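Local coordinates for large ribosomal subunit protein uL10 (Thermotoga maritima, PDB 1ZAV) that forms part of the ribosomal stalk, binding large-subunit rRNA and carrying L7/L12 dimers, and probably plays a central part in how the ribosome interacts with GTP-bound translation factors, at residues 21-26 with 86-91; 92-97 with 130-135; 13-18 with 64-69. All coordinates share one frame; numbering follows the deposited sequence. Where two conformers were deposited one is given.

In the fold
Contact 1 joins two neighbouring strands inside the antiparallel sheet, and the other two contacts lie on its opposite faces, their centres about 24 Å apart. Contact 1 is held by backbone hydrogen bonds, buried at Leu26 and Leu86 but opening to water around Lys21 and Gly91. Contact 2, between helices 94-106 and 126-133, is buried, mostly apolar and without hydrogen bonds across it; Val97 rests on Leu24 of contact 1. Contact 3 brings helices 5-19 and 60-69 together through small residues, buried at Met15, Ser16 and Ala66 with Asn69 at an exposed margin; Ile18 touches Tyr87. Helices 5-19 and 94-106 are each chain neighbours of a strand in contact 1.

Contact 1: residues 21-26 with 86-91; sequences KTSLIL and LYVTEG
Leu24 and Val88 meet through methyls, 3.9 Å between Leu24 CD2 and Val88 CG2, where strands 24-28 and 83-88 run antiparallel as neighbours inside the sheet of this alpha/beta domain. The two side chains cross at a slant, and Leu86 lies on the same face. Together with Leu26 they form the face that helix 94-106 covers through Ala96, Val97 and Ile100. Ile25 and Tyr87 lie on the other face, where they touch Phe19 of helix 5-19. The phenol leads away from strand 24-28: with chi1 at 60° its CG stands over the backbone, between N and the carbonyl carbon. Thr22 CG2 comes to that ring obliquely, and sits 3.9 Å from Tyr87 CB.

The Leu26-Leu86 pair is joined by two backbone bonds, Leu26 N to Leu86 O at 2.8 Å and Leu86 N to Leu26 O at 2.9 Å. Just before strand 24-28 begins, Ser23 N bonds Val88 O at 2.9 Å, whereas the buried Leu24 N finds no partner. The extended Lys21 chain runs across Thr89, its CE pressed to 3.5 Å from Thr89 CG2, tight for two carbons. Where the segments part, one water bridges them, 2.8 Å from Ser23 OG and 2.8 Å from Gly91 O, donating to the latter.

Contact 2: residues 92-97 with 130-135; sequences DPVEAV and ENIAKL
The flat carboxylate of Asp92 has the backbone N of Val94 above its plane, and Val94 in turn sets its CG1 methyl 3.9 Å from Ile132 O across the contact. The bond from Val94 N to Asp92 OD1, 3.1 Å long and 37° out of the carboxylate plane, caps the turn leading into helix 94-106. The second oxygen, Asp92 OD2, accepts from the backbone of another protein chain.

No hydrogen bond crosses the contact; it is held by apolar side chains. The Leu135 side chain crosses that of Val94 at about a right angle, its CD1 3.9 Å from Val94 CG1. Here the short helix 126-133, at the end of the alpha/beta domain, packs beside the start of helix 94-106, just before the long helix 138-176 whose region binds L7/L12 dimers. Val97 and Ile132 also cross nearly at right angles. Ile132 CG2, set anti to its backbone N by a chi1 of -55°, comes 3.7 Å from Val97 CB and touches both valine methyls. Beneath, Val97 rests on Leu24 and Leu26 of the sheet, and Ile132 on Leu119. The chain of another protein sets an apolar side chain on each of Val94 and Leu135.

Contact 3: residues 13-18 with 64-69; sequences KEMSEI and NLALKN
Ser16 and Ala66 mark the place where segments 13-18 and 64-69, on helices 5-19 and 60-69, come nearest, their CA atoms 4.2 Å apart. Both helices lie on one side of the antiparallel sheet of this alpha/beta domain, and the two short segments cross at -50° with their axes only 8.0 Å from each other. So near an approach works because small side chains face each other where the helices cross.

Of the apolar contacts, the main one is Met15 on Ala66: Met15 CG sits 3.2 Å from Ala66 CB, closer than two carbons usually come, and Met15 CB backs up the same methyl. With CG anti to the backbone N (chi1 -174°), the methionine leaves its helix alongside Ala66. Its chain then bends at chi2 and chi3, and the side chain packs on Leu62 and Leu63 of helix 60-69 and on Arg56 and Val58 of the sheet. Ala66 itself is also covered by Phe19, which reaches Leu67 as well.

The polar contacts centre on the Ser16 hydroxyl. Ser16 OG hydrogen-bonds back to Val12 O, one turn earlier in its own helix. It also lies 3.1 Å from Ala66 O across the contact. Ser16 OG packs 3.6 Å from Asn69 CB besides.

Asn69, at the exposed margin, ties its side chain back into its own helix. The Asn69 ND2 to Leu65 O distance is 2.9 Å, and the donor stands above the carbonyl plane. Asn69 N reaches Leu65 O from the opposite face, so two donors of one residue straddle a single carbonyl oxygen.

Contact 1: residues 21-26 with 86-91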
ATOM      1  N   LYS A  21     -30.185   5.330  -2.875  1.00 54.07           N
ATOM      2  CA  LYS A  21     -29.506   4.496  -3.857  1.00 55.51           C
ATOM      3  C   LYS A  21     -28.184   5.056  -4.389  1.00 53.46           C
ATOM      4  O   LYS A  21     -27.529   4.417  -5.205  1.00 55.56           O
ATOM      5  CB  LYS A  21     -30.432   4.210  -5.042  1.00 58.07           C
ATOM      6  CG  LYS A  21     -30.544   5.340  -6.054  1.00 61.68           C
ATOM      7  CD  LYS A  21     -30.981   4.784  -7.413  1.00 66.03           C
ATOM      8  CE  LYS A  21     -30.885   5.828  -8.517  1.00 67.70           C
ATOM      9  NZ  LYS A  21     -31.036   5.223  -9.873  1.00 69.40           N
ATOM     10  N   THR A  22     -27.802   6.238  -3.928  1.00 50.82           N
ATOM     11  CA  THR A  22     -26.565   6.882  -4.370  1.00 48.90           C
ATOM     12  C   THR A  22     -25.313   6.229  -3.804  1.00 48.00           C
ATOM     13  O   THR A  22     -25.351   5.625  -2.731  1.00 49.68           O
ATOM     14  CB  THR A  22     -26.548   8.347  -3.952  1.00 47.97           C
ATOM     15  OG1 THR A  22     -26.888   8.444  -2.560  1.00 47.49           O
ATOM     16  CG2 THR A  22     -27.540   9.144  -4.787  1.00 49.18           C
ATOM     17  N   SER A  23     -24.204   6.357  -4.532  1.00 45.13           N
ATOM     18  CA  SER A  23     -22.932   5.794  -4.100  1.00 42.77           C
ATOM     19  C   SER A  23     -22.024   6.939  -3.645  1.00 41.59           C
ATOM     20  O   SER A  23     -20.946   6.721  -3.096  1.00 41.35           O
ATOM     21  CB  SER A  23     -22.275   5.015  -5.244  1.00 43.71           C
ATOM     22  OG  SER A  23     -21.869   5.873  -6.297  1.00 43.16           O
ATOM     23  N   LEU A  24     -22.486   8.159  -3.877  1.00 39.36           N
ATOM     24  CA  LEU A  24     -21.762   9.358  -3.494  1.00 40.02           C
ATOM     25  C   LEU A  24     -22.726  10.518  -3.305  1.00 39.27           C
ATOM     26  O   LEU A  24     -23.676  10.691  -4.072  1.00 40.57           O
ATOM     27  CB  LEU A  24     -20.721   9.745  -4.568  1.00 36.85           C
ATOM     28  CG  LEU A  24     -20.174  11.178  -4.435  1.00 37.26           C
ATOM     29  CD1 LEU A  24     -19.302  11.254  -3.191  1.00 40.27           C
ATOM     30  CD2 LEU A  24     -19.347  11.576  -5.662  1.00 36.47           C
ATOM     31  N   ILE A  25     -22.478  11.283  -2.252  1.00 38.77           N
ATOM     32  CA  ILE A  25     -23.223  12.486  -1.933  1.00 39.20           C
ATOM     33  C   ILE A  25     -22.113  13.408  -1.426  1.00 39.69           C
ATOM     34  O   ILE A  25     -21.516  13.147  -0.384  1.00 40.14           O
ATOM     35  CB  ILE A  25     -24.272  12.278  -0.794  1.00 40.48           C
ATOM     36  CG1 ILE A  25     -25.352  11.288  -1.241  1.00 42.89           C
ATOM     37  CG2 ILE A  25     -24.935  13.607  -0.452  1.00 42.44           C
ATOM     38  CD1 ILE A  25     -26.375  10.935  -0.135  1.00 45.37           C
ATOM     39  N   LEU A  26     -21.800  14.449  -2.188  1.00 39.16           N
ATOM     40  CA  LEU A  26     -20.771  15.397  -1.786  1.00 39.90           C
ATOM     41  C   LEU A  26     -21.399  16.785  -1.711  1.00 40.02           C
ATOM     42  O   LEU A  26     -22.086  17.233  -2.636  1.00 42.32           O
ATOM     43  CB  LEU A  26     -19.587  15.357  -2.772  1.00 39.64           C
ATOM     44  CG  LEU A  26     -18.408  16.299  -2.493  1.00 37.92           C
ATOM     45  CD1 LEU A  26     -17.142  15.788  -3.164  1.00 38.92           C
ATOM     46  CD2 LEU A  26     -18.756  17.692  -2.974  1.00 40.58           C
ATOM     47  N   LEU A  86     -23.624  17.056  -5.042  0.50 41.06           N
ATOM     48  CA  LEU A  86     -23.127  16.249  -6.150  0.50 40.62           C
ATOM     49  C   LEU A  86     -23.371  14.794  -5.785  0.50 40.15           C
ATOM     50  O   LEU A  86     -22.836  14.306  -4.793  0.50 41.25           O
ATOM     51  CB  LEU A  86     -21.625  16.496  -6.337  0.50 41.77           C
ATOM     52  CG  LEU A  86     -20.834  15.810  -7.455  0.50 43.70           C
ATOM     53  CD1 LEU A  86     -19.395  16.320  -7.426  0.50 44.33           C
ATOM     54  CD2 LEU A  86     -20.852  14.305  -7.279  0.50 42.41           C
ATOM     55  N   TYR A  87     -24.184  14.092  -6.566  1.00 37.25           N
ATOM     56  CA  TYR A  87     -24.436  12.697  -6.254  1.00 37.87           C
ATOM     57  C   TYR A  87     -24.347  11.801  -7.465  1.00 37.78           C
ATOM     58  O   TYR A  87     -24.543  12.251  -8.597  1.00 39.50           O
ATOM     59  CB  TYR A  87     -25.782  12.534  -5.526  1.00 38.84           C
ATOM     60  CG  TYR A  87     -26.992  13.012  -6.286  1.00 39.93           C
ATOM     61  CD1 TYR A  87     -27.545  12.250  -7.309  1.00 42.89           C
ATOM     62  CD2 TYR A  87     -27.608  14.212  -5.952  1.00 42.86           C
ATOM     63  CE1 TYR A  87     -28.690  12.669  -7.978  1.00 43.43           C
ATOM     64  CE2 TYR A  87     -28.752  14.643  -6.615  1.00 44.00           C
ATOM     65  CZ  TYR A  87     -29.288  13.863  -7.623  1.00 44.44           C
ATOM     66  OH  TYR A  87     -30.426  14.284  -8.259  1.00 46.45           O
ATOM     67  N   VAL A  88     -24.007  10.540  -7.213  1.00 37.89           N
ATOM     68  CA  VAL A  88     -23.862   9.540  -8.258  1.00 39.53           C
ATOM     69  C   VAL A  88     -24.848   8.403  -8.046  1.00 41.24           C
ATOM     70  O   VAL A  88     -24.938   7.844  -6.952  1.00 37.23           O
ATOM     71  CB  VAL A  88     -22.427   8.960  -8.279  1.00 40.89           C
ATOM     72  CG1 VAL A  88     -22.334   7.813  -9.287  1.00 38.50           C
ATOM     73  CG2 VAL A  88     -21.428  10.063  -8.642  1.00 37.41           C
ATOM     74  N   THR A  89     -25.593   8.066  -9.095  1.00 41.34           N
ATOM     75  CA  THR A  89     -26.562   6.985  -9.005  1.00 43.29           C
ATOM     76  C   THR A  89     -26.123   5.791  -9.848  1.00 43.57           C
ATOM     77  O   THR A  89     -26.582   4.668  -9.628  1.00 44.06           O
ATOM     78  CB  THR A  89     -27.976   7.453  -9.450  1.00 44.51           C
ATOM     79  OG1 THR A  89     -27.890   8.134 -10.704  1.00 42.09           O
ATOM     80  CG2 THR A  89     -28.575   8.395  -8.413  1.00 45.81           C
ATOM     81  N   GLU A  90     -25.235   6.029 -10.810  1.00 41.14           N
ATOM     82  CA  GLU A  90     -24.741   4.952 -11.651  1.00 44.17           C
ATOM     83  C   GLU A  90     -23.301   5.202 -12.069  1.00 42.70           C
ATOM     84  O   GLU A  90     -22.965   6.299 -12.502  1.00 43.72           O
ATOM     85  CB  GLU A  90     -25.608   4.775 -12.902  1.00 44.34           C
ATOM     86  CG  GLU A  90     -25.304   3.454 -13.601  1.00 50.86           C
ATOM     87  CD  GLU A  90     -26.050   3.259 -14.907  1.00 53.88           C
ATOM     88  OE1 GLU A  90     -26.003   2.130 -15.434  1.00 55.33           O
ATOM     89  OE2 GLU A  90     -26.674   4.220 -15.409  1.00 55.28           O
ATOM     90  N   GLY A  91     -22.467   4.174 -11.932  1.00 43.25           N
ATOM     91  CA  GLY A  91     -21.058   4.277 -12.277  1.00 44.08           C
ATOM     92  C   GLY A  91     -20.212   4.426 -11.020  1.00 44.84           C
ATOM     93  O   GLY A  91     -20.731   4.789  -9.963  1.00 45.02           O
TER
HETATM   94  O   HOH W   1     -28.058   2.656  -7.290  1.00 73.25           O
HETATM   95  O   HOH W   2     -23.126   4.656  -8.542  1.00 48.74           O

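Contact 2: residues 92-97 with 130-135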
ATOM      1  N   ASP A  92     -18.916   4.135 -11.116  1.00 46.49           N
ATOM      2  CA  ASP A  92     -18.042   4.275  -9.948  1.00 45.92           C
ATOM      3  C   ASP A  92     -17.989   5.766  -9.613  1.00 43.64           C
ATOM      4  O   ASP A  92     -17.707   6.589 -10.475  1.00 44.09           O
ATOM      5  CB  ASP A  92     -16.644   3.720 -10.239  1.00 45.88           C
ATOM      6  CG  ASP A  92     -15.766   3.708  -9.000  1.00 46.52           C
ATOM      7  OD1 ASP A  92     -15.182   4.762  -8.691  1.00 45.10           O
ATOM      8  OD2 ASP A  92     -15.690   2.654  -8.325  1.00 43.59           O
ATOM      9  N   PRO A  93     -18.259   6.125  -8.346  1.00 42.90           N
ATOM     10  CA  PRO A  93     -18.273   7.510  -7.863  1.00 43.15           C
ATOM     11  C   PRO A  93     -16.976   8.316  -7.766  1.00 42.28           C
ATOM     12  O   PRO A  93     -17.005   9.552  -7.794  1.00 39.20           O
ATOM     13  CB  PRO A  93     -18.970   7.379  -6.508  1.00 42.95           C
ATOM     14  CG  PRO A  93     -18.464   6.063  -6.010  1.00 43.18           C
ATOM     15  CD  PRO A  93     -18.564   5.184  -7.249  1.00 42.63           C
ATOM     16  N   VAL A  94     -15.842   7.636  -7.656  1.00 43.12           N
ATOM     17  CA  VAL A  94     -14.571   8.337  -7.505  1.00 41.61           C
ATOM     18  C   VAL A  94     -14.274   9.401  -8.552  1.00 42.87           C
ATOM     19  O   VAL A  94     -13.818  10.493  -8.211  1.00 43.13           O
ATOM     20  CB  VAL A  94     -13.401   7.333  -7.434  1.00 43.15           C
ATOM     21  CG1 VAL A  94     -12.060   8.073  -7.449  1.00 41.37           C
ATOM     22  CG2 VAL A  94     -13.523   6.509  -6.148  1.00 41.74           C
ATOM     23  N   GLU A  95     -14.550   9.105  -9.819  1.00 41.07           N
ATOM     24  CA  GLU A  95     -14.281  10.064 -10.884  1.00 40.88           C
ATOM     25  C   GLU A  95     -15.042  11.397 -10.747  1.00 40.14           C
ATOM     26  O   GLU A  95     -14.571  12.433 -11.206  1.00 36.93           O
ATOM     27  CB  GLU A  95     -14.593   9.431 -12.243  1.00 42.99           C
ATOM     28  CG  GLU A  95     -14.444  10.391 -13.417  1.00 47.62           C
ATOM     29  CD  GLU A  95     -13.002  10.810 -13.653  1.00 50.28           C
ATOM     30  OE1 GLU A  95     -12.780  11.760 -14.437  1.00 52.01           O
ATOM     31  OE2 GLU A  95     -12.095  10.186 -13.063  1.00 49.79           O
ATOM     32  N   ALA A  96     -16.222  11.374 -10.132  1.00 38.45           N
ATOM     33  CA  ALA A  96     -16.993  12.605  -9.967  1.00 36.83           C
ATOM     34  C   ALA A  96     -16.317  13.517  -8.949  1.00 37.61           C
ATOM     35  O   ALA A  96     -16.338  14.741  -9.084  1.00 36.18           O
ATOM     36  CB  ALA A  96     -18.429  12.289  -9.521  1.00 39.56           C
ATOM     37  N   VAL A  97     -15.729  12.925  -7.918  1.00 39.15           N
ATOM     38  CA  VAL A  97     -15.041  13.732  -6.917  1.00 40.90           C
ATOM     39  C   VAL A  97     -13.860  14.436  -7.610  1.00 40.90           C
ATOM     40  O   VAL A  97     -13.657  15.641  -7.448  1.00 40.94           O
ATOM     41  CB  VAL A  97     -14.537  12.867  -5.752  1.00 41.62           C
ATOM     42  CG1 VAL A  97     -13.864  13.759  -4.697  1.00 38.51           C
ATOM     43  CG2 VAL A  97     -15.715  12.091  -5.124  1.00 38.88           C
ATOM     44  N   GLU A 130      -9.478  15.700  -1.092  1.00 47.75           N
ATOM     45  CA  GLU A 130      -8.232  15.631  -1.854  1.00 48.45           C
ATOM     46  C   GLU A 130      -7.764  14.181  -2.007  1.00 48.40           C
ATOM     47  O   GLU A 130      -7.275  13.784  -3.064  1.00 49.17           O
ATOM     48  CB  GLU A 130      -7.137  16.440  -1.154  1.00 50.61           C
ATOM     49  CG  GLU A 130      -5.815  16.459  -1.913  1.00 53.05           C
ATOM     50  CD  GLU A 130      -4.691  17.133  -1.140  1.00 56.89           C
ATOM     51  OE1 GLU A 130      -3.571  17.220  -1.687  1.00 56.68           O
ATOM     52  OE2 GLU A 130      -4.923  17.567   0.011  1.00 57.01           O
ATOM     53  N   ASN A 131      -7.911  13.393  -0.946  1.00 48.84           N
ATOM     54  CA  ASN A 131      -7.495  11.993  -0.978  1.00 50.65           C
ATOM     55  C   ASN A 131      -8.220  11.260  -2.102  1.00 49.75           C
ATOM     56  O   ASN A 131      -7.603  10.605  -2.947  1.00 49.96           O
ATOM     57  CB  ASN A 131      -7.812  11.304   0.357  1.00 53.46           C
ATOM     58  CG  ASN A 131      -7.054  11.909   1.530  1.00 58.20           C
ATOM     59  OD1 ASN A 131      -7.265  11.520   2.682  1.00 59.47           O
ATOM     60  ND2 ASN A 131      -6.167  12.858   1.245  1.00 59.68           N
ATOM     61  N   ILE A 132      -9.542  11.372  -2.097  1.00 48.09           N
ATOM     62  CA  ILE A 132     -10.368  10.723  -3.105  1.00 46.91           C
ATOM     63  C   ILE A 132     -10.006  11.241  -4.493  1.00 45.10           C
ATOM     64  O   ILE A 132      -9.821  10.467  -5.425  1.00 46.79           O
ATOM     65  CB  ILE A 132     -11.867  11.004  -2.847  1.00 46.19           C
ATOM     66  CG1 ILE A 132     -12.237  10.575  -1.422  1.00 46.81           C
ATOM     67  CG2 ILE A 132     -12.718  10.259  -3.868  1.00 46.32           C
ATOM     68  CD1 ILE A 132     -13.605  11.051  -0.973  1.00 48.22           C
ATOM     69  N   ALA A 133      -9.895  12.557  -4.617  1.00 46.15           N
ATOM     70  CA  ALA A 133      -9.587  13.188  -5.897  1.00 45.94           C
ATOM     71  C   ALA A 133      -8.284  12.726  -6.518  1.00 48.35           C
ATOM     72  O   ALA A 133      -8.159  12.663  -7.748  1.00 47.03           O
ATOM     73  CB  ALA A 133      -9.565  14.697  -5.734  1.00 44.97           C
ATOM     74  N   LYS A 134      -7.316  12.391  -5.673  1.00 49.36           N
ATOM     75  CA  LYS A 134      -6.010  11.968  -6.159  1.00 51.15           C
ATOM     76  C   LYS A 134      -5.831  10.456  -6.283  1.00 49.72           C
ATOM     77  O   LYS A 134      -4.732   9.991  -6.568  1.00 48.94           O
ATOM     78  CB  LYS A 134      -4.913  12.541  -5.257  1.00 52.62           C
ATOM     79  CG  LYS A 134      -3.533  12.593  -5.909  1.00 58.72           C
ATOM     80  CD  LYS A 134      -3.501  13.574  -7.079  1.00 62.30           C
ATOM     81  CE  LYS A 134      -2.095  13.714  -7.663  1.00 64.33           C
ATOM     82  NZ  LYS A 134      -1.990  14.843  -8.644  1.00 66.44           N
ATOM     83  N   LEU A 135      -6.893   9.685  -6.061  1.00 48.24           N
ATOM     84  CA  LEU A 135      -6.773   8.240  -6.181  1.00 49.44           C
ATOM     85  C   LEU A 135      -6.391   7.904  -7.615  1.00 50.99           C
ATOM     86  O   LEU A 135      -6.844   8.559  -8.556  1.00 49.46           O
ATOM     87  CB  LEU A 135      -8.096   7.545  -5.842  1.00 50.30           C
ATOM     88  CG  LEU A 135      -8.606   7.668  -4.407  1.00 50.28           C
ATOM     89  CD1 LEU A 135      -9.968   7.001  -4.299  1.00 51.49           C
ATOM     90  CD2 LEU A 135      -7.612   7.029  -3.448  1.00 51.35           C
TER

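Contact 3: residues 13-18 with 64-69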
ATOM      1  N   LYS A  13     -39.769  13.133  -0.532  1.00 46.51           N
ATOM      2  CA  LYS A  13     -39.796  11.699  -0.774  1.00 46.53           C
ATOM      3  C   LYS A  13     -38.886  11.349  -1.950  1.00 46.07           C
ATOM      4  O   LYS A  13     -38.084  10.423  -1.866  1.00 43.52           O
ATOM      5  CB  LYS A  13     -41.228  11.248  -1.072  1.00 47.77           C
ATOM      6  CG  LYS A  13     -41.374   9.780  -1.433  1.00 50.32           C
ATOM      7  CD  LYS A  13     -41.705   8.923  -0.226  1.00 53.28           C
ATOM      8  CE  LYS A  13     -42.354   7.617  -0.662  1.00 53.94           C
ATOM      9  NZ  LYS A  13     -43.591   7.871  -1.469  1.00 54.28           N
ATOM     10  N   GLU A  14     -39.021  12.093  -3.043  1.00 47.88           N
ATOM     11  CA  GLU A  14     -38.210  11.855  -4.232  1.00 50.27           C
ATOM     12  C   GLU A  14     -36.728  11.897  -3.891  1.00 49.89           C
ATOM     13  O   GLU A  14     -35.980  10.974  -4.198  1.00 50.52           O
ATOM     14  CB  GLU A  14     -38.510  12.902  -5.303  1.00 52.07           C
ATOM     15  CG  GLU A  14     -39.900  12.796  -5.895  1.00 58.36           C
ATOM     16  CD  GLU A  14     -40.120  13.760  -7.044  1.00 62.63           C
ATOM     17  OE1 GLU A  14     -39.853  14.972  -6.870  1.00 64.38           O
ATOM     18  OE2 GLU A  14     -40.574  13.306  -8.118  1.00 64.76           O
ATOM     19  N   MET A  15     -36.315  12.986  -3.259  1.00 51.20           N
ATOM     20  CA  MET A  15     -34.928  13.174  -2.862  1.00 51.66           C
ATOM     21  C   MET A  15     -34.471  12.055  -1.927  1.00 51.85           C
ATOM     22  O   MET A  15     -33.401  11.475  -2.115  1.00 51.52           O
ATOM     23  CB  MET A  15     -34.780  14.521  -2.161  1.00 53.26           C
ATOM     24  CG  MET A  15     -33.362  14.879  -1.827  1.00 58.23           C
ATOM     25  SD  MET A  15     -32.581  15.723  -3.184  1.00 63.91           S
ATOM     26  CE  MET A  15     -32.763  17.387  -2.638  1.00 60.81           C
ATOM     27  N   SER A  16     -35.290  11.750  -0.919  1.00 50.45           N
ATOM     28  CA  SER A  16     -34.960  10.705   0.046  1.00 51.03           C
ATOM     29  C   SER A  16     -34.721   9.373  -0.648  1.00 49.65           C
ATOM     30  O   SER A  16     -33.812   8.627  -0.287  1.00 49.59           O
ATOM     31  CB  SER A  16     -36.083  10.544   1.083  1.00 54.22           C
ATOM     32  OG  SER A  16     -36.188  11.680   1.929  1.00 58.07           O
ATOM     33  N   GLU A  17     -35.554   9.068  -1.638  1.00 49.50           N
ATOM     34  CA  GLU A  17     -35.414   7.830  -2.378  1.00 47.65           C
ATOM     35  C   GLU A  17     -34.133   7.860  -3.207  1.00 45.99           C
ATOM     36  O   GLU A  17     -33.476   6.841  -3.360  1.00 46.93           O
ATOM     37  CB  GLU A  17     -36.639   7.610  -3.273  1.00 51.80           C
ATOM     38  CG  GLU A  17     -37.925   7.396  -2.469  1.00 55.21           C
ATOM     39  CD  GLU A  17     -39.167   7.291  -3.333  1.00 57.45           C
ATOM     40  OE1 GLU A  17     -39.441   8.233  -4.109  1.00 56.01           O
ATOM     41  OE2 GLU A  17     -39.877   6.265  -3.229  1.00 58.47           O
ATOM     42  N   ILE A  18     -33.776   9.019  -3.745  1.00 45.67           N
ATOM     43  CA  ILE A  18     -32.550   9.101  -4.530  1.00 46.20           C
ATOM     44  C   ILE A  18     -31.360   8.816  -3.618  1.00 47.78           C
ATOM     45  O   ILE A  18     -30.531   7.963  -3.926  1.00 47.14           O
ATOM     46  CB  ILE A  18     -32.366  10.488  -5.170  1.00 46.91           C
ATOM     47  CG1 ILE A  18     -33.344  10.663  -6.334  1.00 46.43           C
ATOM     48  CG2 ILE A  18     -30.932  10.640  -5.683  1.00 48.61           C
ATOM     49  CD1 ILE A  18     -33.346  12.059  -6.911  1.00 50.05           C
ATOM     50  N   ASN A  64     -31.820  18.317   4.517  1.00 47.70           N
ATOM     51  CA  ASN A  64     -31.907  17.761   5.853  1.00 49.68           C
ATOM     52  C   ASN A  64     -32.992  16.680   5.953  1.00 47.38           C
ATOM     53  O   ASN A  64     -32.707  15.553   6.337  1.00 45.67           O
ATOM     54  CB  ASN A  64     -32.170  18.875   6.868  1.00 52.92           C
ATOM     55  CG  ASN A  64     -31.610  18.550   8.243  1.00 57.07           C
ATOM     56  OD1 ASN A  64     -31.935  17.518   8.829  1.00 61.23           O
ATOM     57  ND2 ASN A  64     -30.761  19.432   8.761  1.00 59.20           N
ATOM     58  N   LEU A  65     -34.228  17.015   5.595  1.00 48.63           N
ATOM     59  CA  LEU A  65     -35.312  16.032   5.669  1.00 48.80           C
ATOM     60  C   LEU A  65     -35.067  14.811   4.779  1.00 47.63           C
ATOM     61  O   LEU A  65     -35.386  13.683   5.159  1.00 45.34           O
ATOM     62  CB  LEU A  65     -36.657  16.671   5.305  1.00 50.13           C
ATOM     63  CG  LEU A  65     -37.235  17.740   6.244  1.00 53.49           C
ATOM     64  CD1 LEU A  65     -38.641  18.110   5.783  1.00 53.71           C
ATOM     65  CD2 LEU A  65     -37.285  17.218   7.669  1.00 55.27           C
ATOM     66  N   ALA A  66     -34.506  15.028   3.591  1.00 46.09           N
ATOM     67  CA  ALA A  66     -34.230  13.911   2.690  1.00 45.76           C
ATOM     68  C   ALA A  66     -33.180  12.967   3.278  1.00 44.75           C
ATOM     69  O   ALA A  66     -33.318  11.753   3.196  1.00 47.18           O
ATOM     70  CB  ALA A  66     -33.766  14.431   1.338  1.00 45.98           C
ATOM     71  N   LEU A  67     -32.130  13.530   3.866  1.00 45.28           N
ATOM     72  CA  LEU A  67     -31.070  12.724   4.467  1.00 44.72           C
ATOM     73  C   LEU A  67     -31.592  12.042   5.724  1.00 44.13           C
ATOM     74  O   LEU A  67     -31.308  10.872   5.974  1.00 44.53           O
ATOM     75  CB  LEU A  67     -29.875  13.608   4.822  1.00 43.06           C
ATOM     76  CG  LEU A  67     -29.066  14.109   3.623  1.00 42.25           C
ATOM     77  CD1 LEU A  67     -28.234  15.318   4.019  1.00 42.75           C
ATOM     78  CD2 LEU A  67     -28.205  12.973   3.105  1.00 44.19           C
ATOM     79  N   LYS A  68     -32.352  12.790   6.510  1.00 45.19           N
ATOM     80  CA  LYS A  68     -32.929  12.260   7.742  1.00 47.77           C
ATOM     81  C   LYS A  68     -33.750  11.011   7.424  1.00 47.79           C
ATOM     82  O   LYS A  68     -33.555   9.952   8.020  1.00 47.54           O
ATOM     83  CB  LYS A  68     -33.819  13.322   8.394  1.00 47.90           C
ATOM     84  CG  LYS A  68     -34.305  12.975   9.801  1.00 53.56           C
ATOM     85  CD  LYS A  68     -35.094  14.140  10.388  1.00 55.09           C
ATOM     86  CE  LYS A  68     -35.296  13.994  11.890  1.00 60.09           C
ATOM     87  NZ  LYS A  68     -35.931  12.706  12.256  1.00 59.00           N
ATOM     88  N   ASN A  69     -34.653  11.136   6.459  1.00 48.38           N
ATOM     89  CA  ASN A  69     -35.505  10.020   6.080  1.00 50.29           C
ATOM     90  C   ASN A  69     -34.798   8.869   5.373  1.00 50.59           C
ATOM     91  O   ASN A  69     -35.296   7.739   5.380  1.00 49.01           O
ATOM     92  CB  ASN A  69     -36.683  10.539   5.259  1.00 50.24           C
ATOM     93  CG  ASN A  69     -37.745  11.176   6.130  1.00 52.64           C
ATOM     94  OD1 ASN A  69     -38.398  10.492   6.919  1.00 56.09           O
ATOM     95  ND2 ASN A  69     -37.911  12.486   6.012  1.00 51.96           N
TER